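PDB 3C18: nucleotidyltransferase-like protein from Exiguobacterium sibiricum, which is of unproven function but probably transfers nucleotidyl groups to a substrate not yet identified, and carries a helix-turn-helix domain. Local coordinates for residues 226-234 / 243-252. Numbering follows the deposited sequence.
Sequences YLFEVMRER and LMEESRLTEL
Tyr226 reaches Arg248 with its phenol: OH donates to Arg248 O (2.6 Å), in the carbonyl plane and on a lone pair, at a C=O...donor angle of 135°. A chi1 of -178° sets CG anti to the backbone N and swings the ring toward the second segment, where CE2 lies 4.0 Å from Leu249 CD2 and CD2 meets Leu252 CD1; a tyrosine thus serves both the apolar core and a backbone carbonyl. A phenylalanine here would probably keep the leucine packing but leave Arg248 O without this donor. Leu227, buried and apolar, suits packing on Leu249, which it crosses at about a right angle, CD1 3.8 Å from Leu249 CD2. Val230 splits its methyls: CG1 meets Glu246 CG and Leu249 CG, while CG2 sits 3.5 Å above the centre of one guanidinium face of Arg248. Met231, present as selenomethionine, lays its unbranched chain across Leu243, CG against CD2. Arginine's flat group offers Val230 a face and Glu233 an N-H edge, where OE2 forms a salt bridge with Arg248 NH1 (2.9 Å), the planes 53° apart. Within the helix-turn-helix domain, helix 220-231 packs on helix 240-245 and the 3-10 segment 247-252, with helix 116-142 against Tyr226 and Leu252, helix 253-265 against Leu227, and strand 281-288 against Met231.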
# COMPACT_ATOMS: atom_id res chain seq x y z
N TYR A 226 -3.98 -14.13 15.26
CA TYR A 226 -5.09 -14.24 14.29
C TYR A 226 -4.90 -15.44 13.39
O TYR A 226 -5.82 -16.20 13.14
CB TYR A 226 -5.20 -12.97 13.47
CG TYR A 226 -6.34 -12.97 12.48
CD1 TYR A 226 -7.60 -12.51 12.83
CD2 TYR A 226 -6.15 -13.39 11.20
CE1 TYR A 226 -8.62 -12.49 11.93
CE2 TYR A 226 -7.18 -13.39 10.28
CZ TYR A 226 -8.41 -12.93 10.66
OH TYR A 226 -9.42 -12.93 9.74
N LEU A 227 -3.69 -15.63 12.92
CA LEU A 227 -3.36 -16.75 12.02
C LEU A 227 -3.57 -18.06 12.78
O LEU A 227 -4.33 -18.93 12.37
CB LEU A 227 -1.91 -16.63 11.51
CG LEU A 227 -1.37 -17.74 10.60
CD1 LEU A 227 -2.24 -17.82 9.30
CD2 LEU A 227 0.11 -17.49 10.23
N PHE A 228 -3.01 -18.15 13.97
CA PHE A 228 -3.07 -19.42 14.74
C PHE A 228 -4.51 -19.83 15.06
O PHE A 228 -4.88 -20.98 14.96
CB PHE A 228 -2.29 -19.34 16.04
CG PHE A 228 -0.86 -18.97 15.85
CD1 PHE A 228 -0.21 -19.33 14.69
CD2 PHE A 228 -0.16 -18.34 16.86
CE1 PHE A 228 1.12 -19.04 14.51
CE2 PHE A 228 1.17 -18.00 16.67
CZ PHE A 228 1.80 -18.36 15.49
N GLU A 229 -5.33 -18.84 15.35
CA GLU A 229 -6.72 -19.09 15.71
C GLU A 229 -7.46 -19.63 14.50
O GLU A 229 -8.26 -20.55 14.61
CB GLU A 229 -7.42 -17.83 16.20
CG GLU A 229 -8.89 -18.03 16.60
N VAL A 230 -7.20 -19.04 13.33
CA VAL A 230 -7.85 -19.53 12.10
C VAL A 230 -7.38 -20.97 11.83
O VAL A 230 -8.16 -21.85 11.46
CB VAL A 230 -7.57 -18.63 10.87
CG1 VAL A 230 -7.91 -19.36 9.54
CG2 VAL A 230 -8.34 -17.35 10.99
N MSE A 231 -6.09 -21.21 12.05
CA MSE A 231 -5.51 -22.53 11.75
C MSE A 231 -6.07 -23.61 12.64
O MSE A 231 -6.30 -24.75 12.22
CB MSE A 231 -4.00 -22.49 11.81
CG MSE A 231 -3.40 -21.82 10.63
SE MSE A 231 -1.47 -21.65 10.70
CE MSE A 231 -0.99 -23.44 10.12
N ARG A 232 -6.35 -23.25 13.88
CA ARG A 232 -6.80 -24.24 14.86
C ARG A 232 -8.25 -24.57 14.67
O ARG A 232 -8.78 -25.39 15.40
CB ARG A 232 -6.59 -23.75 16.28
CG ARG A 232 -5.17 -23.83 16.70
CD ARG A 232 -4.97 -23.10 18.02
NE ARG A 232 -3.57 -23.19 18.40
CZ ARG A 232 -2.87 -22.16 18.86
NH1 ARG A 232 -3.46 -20.98 18.98
NH2 ARG A 232 -1.59 -22.32 19.17
N GLU A 233 -8.89 -23.93 13.70
CA GLU A 233 -10.29 -24.25 13.38
C GLU A 233 -10.39 -25.62 12.73
O GLU A 233 -11.49 -26.12 12.48
CB GLU A 233 -10.96 -23.20 12.51
CG GLU A 233 -11.28 -21.99 13.34
CD GLU A 233 -12.08 -20.94 12.60
OE1 GLU A 233 -11.96 -20.83 11.35
OE2 GLU A 233 -12.82 -20.22 13.31
N ARG A 234 -9.24 -26.20 12.46
CA ARG A 234 -9.20 -27.58 11.96
C ARG A 234 -8.13 -28.32 12.69
O ARG A 234 -7.16 -27.73 13.14
CB ARG A 234 -9.09 -27.69 10.44
CG ARG A 234 -7.74 -27.44 9.84
CD ARG A 234 -7.75 -27.65 8.34
NE ARG A 234 -8.72 -26.80 7.66
CZ ARG A 234 -8.82 -26.68 6.34
NH1 ARG A 234 -8.01 -27.36 5.54
NH2 ARG A 234 -9.72 -25.87 5.82
N LEU A 243 -4.26 -22.56 2.92
CA LEU A 243 -4.12 -21.33 3.72
C LEU A 243 -4.39 -20.11 2.84
O LEU A 243 -5.12 -19.18 3.21
CB LEU A 243 -2.71 -21.23 4.34
CG LEU A 243 -2.31 -22.07 5.56
CD1 LEU A 243 -0.84 -21.89 5.88
CD2 LEU A 243 -3.14 -21.72 6.79
N MSE A 244 -3.82 -20.14 1.65
CA MSE A 244 -3.97 -19.05 0.70
C MSE A 244 -5.39 -18.85 0.24
O MSE A 244 -5.75 -17.75 -0.19
CB MSE A 244 -3.08 -19.20 -0.52
CG MSE A 244 -1.63 -19.13 -0.23
SE MSE A 244 -0.94 -17.35 0.11
CE MSE A 244 -1.24 -16.67 -1.64
N GLU A 245 -6.17 -19.93 0.30
CA GLU A 245 -7.52 -19.94 -0.23
C GLU A 245 -8.56 -19.70 0.85
O GLU A 245 -9.71 -19.49 0.56
CB GLU A 245 -7.84 -21.27 -0.90
CG GLU A 245 -7.11 -21.52 -2.22
CD GLU A 245 -7.30 -20.40 -3.25
OE1 GLU A 245 -8.45 -20.29 -3.70
OE2 GLU A 245 -6.31 -19.67 -3.61
N GLU A 246 -8.13 -19.71 2.08
CA GLU A 246 -9.02 -19.53 3.24
C GLU A 246 -9.47 -18.08 3.29
O GLU A 246 -8.67 -17.18 3.32
CB GLU A 246 -8.28 -19.91 4.51
CG GLU A 246 -9.07 -19.83 5.76
CD GLU A 246 -10.24 -20.78 5.77
OE1 GLU A 246 -10.20 -21.82 5.06
OE2 GLU A 246 -11.21 -20.45 6.48
N SER A 247 -10.77 -17.86 3.31
CA SER A 247 -11.27 -16.49 3.19
C SER A 247 -10.83 -15.57 4.32
O SER A 247 -10.48 -14.40 4.09
CB SER A 247 -12.79 -16.49 3.02
OG SER A 247 -13.40 -16.91 4.21
N ARG A 248 -10.75 -16.12 5.51
CA ARG A 248 -10.40 -15.29 6.68
C ARG A 248 -8.97 -14.78 6.63
O ARG A 248 -8.58 -13.88 7.42
CB ARG A 248 -10.64 -16.02 7.99
CG ARG A 248 -12.11 -16.30 8.27
CD ARG A 248 -12.28 -17.00 9.60
NE ARG A 248 -11.90 -16.10 10.69
CZ ARG A 248 -11.66 -16.49 11.94
NH1 ARG A 248 -11.77 -17.78 12.26
NH2 ARG A 248 -11.31 -15.60 12.87
N LEU A 249 -8.21 -15.32 5.69
CA LEU A 249 -6.77 -14.95 5.57
C LEU A 249 -6.49 -14.11 4.33
O LEU A 249 -5.37 -13.85 3.96
CB LEU A 249 -5.91 -16.21 5.52
CG LEU A 249 -5.95 -17.07 6.80
CD1 LEU A 249 -5.14 -18.36 6.62
CD2 LEU A 249 -5.47 -16.22 8.01
N THR A 250 -7.56 -13.68 3.70
CA THR A 250 -7.49 -12.91 2.44
C THR A 250 -6.52 -11.76 2.52
O THR A 250 -5.71 -11.54 1.65
CB THR A 250 -8.86 -12.29 2.08
OG1 THR A 250 -9.76 -13.32 1.68
CG2 THR A 250 -8.72 -11.24 0.96
N GLU A 251 -6.65 -10.99 3.57
CA GLU A 251 -5.83 -9.77 3.74
C GLU A 251 -4.38 -10.09 4.03
O GLU A 251 -3.52 -9.24 3.93
CB GLU A 251 -6.38 -8.89 4.85
CG GLU A 251 -7.82 -8.41 4.62
CD GLU A 251 -7.95 -7.51 3.39
OE1 GLU A 251 -6.99 -6.79 3.03
OE2 GLU A 251 -9.04 -7.50 2.79
N LEU A 252 -4.12 -11.35 4.37
CA LEU A 252 -2.77 -11.75 4.75
C LEU A 252 -2.08 -12.50 3.64
O LEU A 252 -0.93 -12.86 3.78
CB LEU A 252 -2.80 -12.62 6.00
CG LEU A 252 -3.05 -11.93 7.34
CD1 LEU A 252 -3.31 -12.99 8.44
CD2 LEU A 252 -1.85 -11.04 7.67